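Local coordinates for integral membrane indolylacetylinositol arabinosyltransferase EmbB (Mycolicibacterium smegmatis MC2 155, PDB 7BVC), which probably transfers arabinose units during polymerization of the arabinan of mycobacterial cell-wall arabinogalactan, at residues 36-48 against 219-231. Residues are numbered along the deposited sequence; the frame is centred on the assembly and turned at random.
Sequences LGFVLSVSIPLLP and TALKLAAMLLAIV
Ile44 and Leu47 share the methyl of Ala225: Ile44 CD1 and Leu47 CD1 each lie 3.8 Å from Ala225 CB. The other branch of Ile44, CG2, meets Met226 CG at 3.9 Å, the two side chains crossing at about a right angle. Leu47 sends CD2 to Leu221 CD2, 3.7 Å away, while its CB rests against the aliphatic stem of Lys222. Farther along, Leu40 reaches Leu228 CB through CD1 at 3.9 Å, and where Gly37, without a side chain, faces the small Ala229, the CA atoms of the two come to 4.9 Å. The one hydrogen bond between the segments runs from Thr219 OG1 to Pro48 O (3.1 Å), with the donor well above the carbonyl plane. With CG anti to the backbone N (chi1 -155°) and the rest of the chain extended, Lys222 passes Ile44 and carries its NZ to a hydrogen bond with the carbonyl oxygen of Phe480. Ser41 OG, beside the Ala229 methyl, bonds to the carbonyl oxygen of Thr473. The segments, largely within two predicted transmembrane spans and joined by 170 residues with far more strand than helix, run antiparallel, Gly37 pairing with Ala229 and Pro48 with Thr219. Their join is mainly apolar, as suits a membrane setting, with polar groups tied to backbone carbonyls.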
ATOM      1  N   LEU B  36     -20.136  46.113 -11.950  1.00 59.59           N
ATOM      2  CA  LEU B  36     -18.882  46.678 -11.474  1.00 59.59           C
ATOM      3  C   LEU B  36     -18.377  45.950 -10.236  1.00 59.59           C
ATOM      4  O   LEU B  36     -17.163  45.805 -10.062  1.00 59.59           O
ATOM      5  CB  LEU B  36     -19.037  48.177 -11.201  1.00 59.59           C
ATOM      6  CG  LEU B  36     -19.857  48.685 -10.015  1.00 59.59           C
ATOM      7  CD1 LEU B  36     -18.978  48.912  -8.796  1.00 59.59           C
ATOM      8  CD2 LEU B  36     -20.584  49.965 -10.391  1.00 59.59           C
ATOM      9  N   GLY B  37     -19.282  45.460  -9.390  1.00 57.04           N
ATOM     10  CA  GLY B  37     -18.879  44.614  -8.282  1.00 57.04           C
ATOM     11  C   GLY B  37     -18.314  43.276  -8.696  1.00 57.04           C
ATOM     12  O   GLY B  37     -17.730  42.581  -7.857  1.00 57.04           O
ATOM     13  N   PHE B  38     -18.471  42.898  -9.963  1.00 59.70           N
ATOM     14  CA  PHE B  38     -17.852  41.701 -10.512  1.00 59.70           C
ATOM     15  C   PHE B  38     -16.571  41.999 -11.273  1.00 59.70           C
ATOM     16  O   PHE B  38     -15.632  41.198 -11.227  1.00 59.70           O
ATOM     17  CB  PHE B  38     -18.834  40.972 -11.435  1.00 59.70           C
ATOM     18  CG  PHE B  38     -18.175  40.090 -12.456  1.00 59.70           C
ATOM     19  CD1 PHE B  38     -17.662  38.857 -12.097  1.00 59.70           C
ATOM     20  CD2 PHE B  38     -18.077  40.491 -13.778  1.00 59.70           C
ATOM     21  CE1 PHE B  38     -17.057  38.042 -13.034  1.00 59.70           C
ATOM     22  CE2 PHE B  38     -17.472  39.680 -14.719  1.00 59.70           C
ATOM     23  CZ  PHE B  38     -16.962  38.455 -14.346  1.00 59.70           C
ATOM     24  N   VAL B  39     -16.505  43.136 -11.970  1.00 59.13           N
ATOM     25  CA  VAL B  39     -15.259  43.508 -12.635  1.00 59.13           C
ATOM     26  C   VAL B  39     -14.224  44.040 -11.653  1.00 59.13           C
ATOM     27  O   VAL B  39     -13.038  44.102 -11.994  1.00 59.13           O
ATOM     28  CB  VAL B  39     -15.487  44.548 -13.746  1.00 59.13           C
ATOM     29  CG1 VAL B  39     -16.583  44.089 -14.692  1.00 59.13           C
ATOM     30  CG2 VAL B  39     -15.804  45.907 -13.151  1.00 59.13           C
ATOM     31  N   LEU B  40     -14.633  44.430 -10.444  1.00 57.78           N
ATOM     32  CA  LEU B  40     -13.673  44.846  -9.430  1.00 57.78           C
ATOM     33  C   LEU B  40     -13.049  43.671  -8.696  1.00 57.78           C
ATOM     34  O   LEU B  40     -11.960  43.819  -8.132  1.00 57.78           O
ATOM     35  CB  LEU B  40     -14.339  45.778  -8.417  1.00 57.78           C
ATOM     36  CG  LEU B  40     -14.297  47.271  -8.736  1.00 57.78           C
ATOM     37  CD1 LEU B  40     -14.789  48.079  -7.552  1.00 57.78           C
ATOM     38  CD2 LEU B  40     -12.891  47.689  -9.120  1.00 57.78           C
ATOM     39  N   SER B  41     -13.709  42.513  -8.686  1.00 57.14           N
ATOM     40  CA  SER B  41     -13.192  41.356  -7.970  1.00 57.14           C
ATOM     41  C   SER B  41     -12.149  40.589  -8.766  1.00 57.14           C
ATOM     42  O   SER B  41     -11.319  39.899  -8.166  1.00 57.14           O
ATOM     43  CB  SER B  41     -14.334  40.415  -7.596  1.00 57.14           C
ATOM     44  OG  SER B  41     -15.224  41.027  -6.680  1.00 57.14           O
ATOM     45  N   VAL B  42     -12.175  40.684 -10.097  1.00 57.50           N
ATOM     46  CA  VAL B  42     -11.165  40.026 -10.920  1.00 57.50           C
ATOM     47  C   VAL B  42      -9.897  40.853 -11.050  1.00 57.50           C
ATOM     48  O   VAL B  42      -8.890  40.351 -11.573  1.00 57.50           O
ATOM     49  CB  VAL B  42     -11.718  39.701 -12.322  1.00 57.50           C
ATOM     50  CG1 VAL B  42     -13.019  38.931 -12.208  1.00 57.50           C
ATOM     51  CG2 VAL B  42     -11.917  40.978 -13.120  1.00 57.50           C
ATOM     52  N   SER B  43      -9.907  42.101 -10.586  1.00 55.26           N
ATOM     53  CA  SER B  43      -8.732  42.958 -10.620  1.00 55.26           C
ATOM     54  C   SER B  43      -7.966  42.970  -9.304  1.00 55.26           C
ATOM     55  O   SER B  43      -6.870  43.536  -9.252  1.00 55.26           O
ATOM     56  CB  SER B  43      -9.130  44.391 -10.988  1.00 55.26           C
ATOM     57  OG  SER B  43      -9.954  44.961  -9.988  1.00 55.26           O
ATOM     58  N   ILE B  44      -8.514  42.368  -8.245  1.00 54.20           N
ATOM     59  CA  ILE B  44      -7.784  42.296  -6.977  1.00 54.20           C
ATOM     60  C   ILE B  44      -6.509  41.477  -7.107  1.00 54.20           C
ATOM     61  O   ILE B  44      -5.469  41.909  -6.586  1.00 54.20           O
ATOM     62  CB  ILE B  44      -8.710  41.798  -5.858  1.00 54.20           C
ATOM     63  CG1 ILE B  44      -9.992  42.626  -5.822  1.00 54.20           C
ATOM     64  CG2 ILE B  44      -8.008  41.867  -4.516  1.00 54.20           C
ATOM     65  CD1 ILE B  44      -9.759  44.084  -5.514  1.00 54.20           C
ATOM     66  N   PRO B  45      -6.491  40.311  -7.762  1.00 52.75           N
ATOM     67  CA  PRO B  45      -5.210  39.612  -7.950  1.00 52.75           C
ATOM     68  C   PRO B  45      -4.202  40.391  -8.774  1.00 52.75           C
ATOM     69  O   PRO B  45      -3.014  40.047  -8.751  1.00 52.75           O
ATOM     70  CB  PRO B  45      -5.618  38.315  -8.659  1.00 52.75           C
ATOM     71  CG  PRO B  45      -7.026  38.104  -8.271  1.00 52.75           C
ATOM     72  CD  PRO B  45      -7.626  39.470  -8.188  1.00 52.75           C
ATOM     73  N   LEU B  46      -4.624  41.426  -9.492  1.00 54.08           N
ATOM     74  CA  LEU B  46      -3.741  42.204 -10.356  1.00 54.08           C
ATOM     75  C   LEU B  46      -3.797  43.662  -9.912  1.00 54.08           C
ATOM     76  O   LEU B  46      -4.537  44.464 -10.486  1.00 54.08           O
ATOM     77  CB  LEU B  46      -4.169  42.059 -11.816  1.00 54.08           C
ATOM     78  CG  LEU B  46      -4.202  40.640 -12.380  1.00 54.08           C
ATOM     79  CD1 LEU B  46      -4.792  40.630 -13.779  1.00 54.08           C
ATOM     80  CD2 LEU B  46      -2.818  40.038 -12.376  1.00 54.08           C
ATOM     81  N   LEU B  47      -2.986  44.013  -8.912  1.00 52.48           N
ATOM     82  CA  LEU B  47      -2.968  45.366  -8.375  1.00 52.48           C
ATOM     83  C   LEU B  47      -1.676  45.538  -7.600  1.00 52.48           C
ATOM     84  O   LEU B  47      -1.207  44.565  -6.991  1.00 52.48           O
ATOM     85  CB  LEU B  47      -4.177  45.637  -7.471  1.00 52.48           C
ATOM     86  CG  LEU B  47      -5.410  46.277  -8.120  1.00 52.48           C
ATOM     87  CD1 LEU B  47      -6.583  46.318  -7.156  1.00 52.48           C
ATOM     88  CD2 LEU B  47      -5.103  47.667  -8.645  1.00 52.48           C
ATOM     89  N   PRO B  48      -1.073  46.727  -7.595  1.00 52.56           N
ATOM     90  CA  PRO B  48       0.238  46.887  -6.959  1.00 52.56           C
ATOM     91  C   PRO B  48       0.208  46.546  -5.477  1.00 52.56           C
ATOM     92  O   PRO B  48      -0.786  46.768  -4.783  1.00 52.56           O
ATOM     93  CB  PRO B  48       0.565  48.369  -7.182  1.00 52.56           C
ATOM     94  CG  PRO B  48      -0.747  49.012  -7.466  1.00 52.56           C
ATOM     95  CD  PRO B  48      -1.550  47.985  -8.189  1.00 52.56           C
ATOM     96  N   THR B 219      -1.508  48.197  -0.963  1.00 53.79           N
ATOM     97  CA  THR B 219      -1.394  49.645  -1.021  1.00 53.79           C
ATOM     98  C   THR B 219      -2.772  50.276  -0.840  1.00 53.79           C
ATOM     99  O   THR B 219      -3.755  49.599  -0.527  1.00 53.79           O
ATOM    100  CB  THR B 219      -0.744  50.073  -2.334  1.00 53.79           C
ATOM    101  OG1 THR B 219      -1.425  49.449  -3.429  1.00 53.79           O
ATOM    102  CG2 THR B 219       0.712  49.665  -2.360  1.00 53.79           C
ATOM    103  N   ALA B 220      -2.860  51.594  -1.033  1.00 53.29           N
ATOM    104  CA  ALA B 220      -4.144  52.274  -0.916  1.00 53.29           C
ATOM    105  C   ALA B 220      -5.084  51.899  -2.052  1.00 53.29           C
ATOM    106  O   ALA B 220      -6.302  51.836  -1.851  1.00 53.29           O
ATOM    107  CB  ALA B 220      -3.936  53.786  -0.877  1.00 53.29           C
ATOM    108  N   LEU B 221      -4.543  51.643  -3.243  1.00 52.64           N
ATOM    109  CA  LEU B 221      -5.382  51.283  -4.379  1.00 52.64           C
ATOM    110  C   LEU B 221      -6.009  49.908  -4.184  1.00 52.64           C
ATOM    111  O   LEU B 221      -7.216  49.728  -4.394  1.00 52.64           O
ATOM    112  CB  LEU B 221      -4.559  51.324  -5.665  1.00 52.64           C
ATOM    113  CG  LEU B 221      -5.333  51.399  -6.980  1.00 52.64           C
ATOM    114  CD1 LEU B 221      -6.133  52.687  -7.050  1.00 52.64           C
ATOM    115  CD2 LEU B 221      -4.379  51.296  -8.156  1.00 52.64           C
ATOM    116  N   LYS B 222      -5.205  48.924  -3.778  1.00 51.36           N
ATOM    117  CA  LYS B 222      -5.714  47.579  -3.550  1.00 51.36           C
ATOM    118  C   LYS B 222      -6.641  47.497  -2.345  1.00 51.36           C
ATOM    119  O   LYS B 222      -7.371  46.509  -2.215  1.00 51.36           O
ATOM    120  CB  LYS B 222      -4.551  46.601  -3.375  1.00 51.36           C
ATOM    121  CG  LYS B 222      -4.887  45.165  -3.734  1.00 51.36           C
ATOM    122  CD  LYS B 222      -3.775  44.217  -3.328  1.00 51.36           C
ATOM    123  CE  LYS B 222      -4.102  42.790  -3.726  1.00 51.36           C
ATOM    124  NZ  LYS B 222      -3.160  41.815  -3.115  1.00 51.36           N
ATOM    125  N   LEU B 223      -6.633  48.498  -1.468  1.00 54.17           N
ATOM    126  CA  LEU B 223      -7.580  48.550  -0.361  1.00 54.17           C
ATOM    127  C   LEU B 223      -8.873  49.246  -0.759  1.00 54.17           C
ATOM    128  O   LEU B 223      -9.961  48.807  -0.369  1.00 54.17           O
ATOM    129  CB  LEU B 223      -6.955  49.265   0.839  1.00 54.17           C
ATOM    130  CG  LEU B 223      -6.179  48.396   1.827  1.00 54.17           C
ATOM    131  CD1 LEU B 223      -5.506  49.261   2.875  1.00 54.17           C
ATOM    132  CD2 LEU B 223      -7.096  47.375   2.478  1.00 54.17           C
ATOM    133  N   ALA B 224      -8.773  50.332  -1.530  1.00 54.71           N
ATOM    134  CA  ALA B 224      -9.973  50.986  -2.039  1.00 54.71           C
ATOM    135  C   ALA B 224     -10.716  50.094  -3.022  1.00 54.71           C
ATOM    136  O   ALA B 224     -11.936  50.220  -3.171  1.00 54.71           O
ATOM    137  CB  ALA B 224      -9.610  52.316  -2.696  1.00 54.71           C
ATOM    138  N   ALA B 225     -10.009  49.193  -3.700  1.00 54.54           N
ATOM    139  CA  ALA B 225     -10.655  48.246  -4.598  1.00 54.54           C
ATOM    140  C   ALA B 225     -11.162  47.001  -3.884  1.00 54.54           C
ATOM    141  O   ALA B 225     -11.985  46.276  -4.450  1.00 54.54           O
ATOM    142  CB  ALA B 225      -9.697  47.837  -5.719  1.00 54.54           C
ATOM    143  N   MET B 226     -10.689  46.732  -2.668  1.00 56.46           N
ATOM    144  CA  MET B 226     -11.214  45.633  -1.869  1.00 56.46           C
ATOM    145  C   MET B 226     -12.419  46.046  -1.041  1.00 56.46           C
ATOM    146  O   MET B 226     -13.329  45.234  -0.836  1.00 56.46           O
ATOM    147  CB  MET B 226     -10.131  45.082  -0.940  1.00 56.46           C
ATOM    148  CG  MET B 226      -9.267  43.999  -1.560  1.00 56.46           C
ATOM    149  SD  MET B 226      -7.749  43.717  -0.628  1.00 56.46           S
ATOM    150  CE  MET B 226      -8.410  43.465   1.014  1.00 56.46           C
ATOM    151  N   LEU B 227     -12.447  47.285  -0.561  1.00 57.13           N
ATOM    152  CA  LEU B 227     -13.586  47.808   0.181  1.00 57.13           C
ATOM    153  C   LEU B 227     -14.663  48.380  -0.729  1.00 57.13           C
ATOM    154  O   LEU B 227     -15.588  49.034  -0.239  1.00 57.13           O
ATOM    155  CB  LEU B 227     -13.127  48.873   1.181  1.00 57.13           C
ATOM    156  CG  LEU B 227     -12.582  48.433   2.546  1.00 57.13           C
ATOM    157  CD1 LEU B 227     -11.443  47.427   2.435  1.00 57.13           C
ATOM    158  CD2 LEU B 227     -12.143  49.645   3.353  1.00 57.13           C
ATOM    159  N   LEU B 228     -14.562  48.153  -2.038  1.00 55.56           N
ATOM    160  CA  LEU B 228     -15.584  48.564  -2.987  1.00 55.56           C
ATOM    161  C   LEU B 228     -16.177  47.395  -3.754  1.00 55.56           C
ATOM    162  O   LEU B 228     -17.164  47.583  -4.475  1.00 55.56           O
ATOM    163  CB  LEU B 228     -15.018  49.591  -3.977  1.00 55.56           C
ATOM    164  CG  LEU B 228     -15.316  51.056  -3.661  1.00 55.56           C
ATOM    165  CD1 LEU B 228     -14.536  51.977  -4.584  1.00 55.56           C
ATOM    166  CD2 LEU B 228     -16.807  51.327  -3.765  1.00 55.56           C
ATOM    167  N   ALA B 229     -15.606  46.200  -3.630  1.00 55.27           N
ATOM    168  CA  ALA B 229     -16.201  44.989  -4.171  1.00 55.27           C
ATOM    169  C   ALA B 229     -17.092  44.287  -3.160  1.00 55.27           C
ATOM    170  O   ALA B 229     -17.746  43.299  -3.507  1.00 55.27           O
ATOM    171  CB  ALA B 229     -15.110  44.030  -4.656  1.00 55.27           C
ATOM    172  N   ILE B 230     -17.126  44.769  -1.922  1.00 54.58           N
ATOM    173  CA  ILE B 230     -18.013  44.230  -0.903  1.00 54.58           C
ATOM    174  C   ILE B 230     -19.232  45.116  -0.675  1.00 54.58           C
ATOM    175  O   ILE B 230     -20.284  44.598  -0.271  1.00 54.58           O
ATOM    176  CB  ILE B 230     -17.261  44.003   0.424  1.00 54.58           C
ATOM    177  CG1 ILE B 230     -15.916  43.326   0.160  1.00 54.58           C
ATOM    178  CG2 ILE B 230     -18.084  43.154   1.373  1.00 54.58           C
ATOM    179  CD1 ILE B 230     -15.093  43.098   1.405  1.00 54.58           C
ATOM    180  N   VAL B 231     -19.137  46.418  -0.935  1.00 52.68           N
ATOM    181  CA  VAL B 231     -20.285  47.302  -0.774  1.00 52.68           C
ATOM    182  C   VAL B 231     -21.248  47.150  -1.940  1.00 52.68           C
ATOM    183  O   VAL B 231     -22.462  47.012  -1.753  1.00 52.68           O
ATOM    184  CB  VAL B 231     -19.812  48.759  -0.617  1.00 52.68           C
ATOM    185  CG1 VAL B 231     -20.978  49.716  -0.774  1.00 52.68           C
ATOM    186  CG2 VAL B 231     -19.132  48.953   0.726  1.00 52.68           C
TER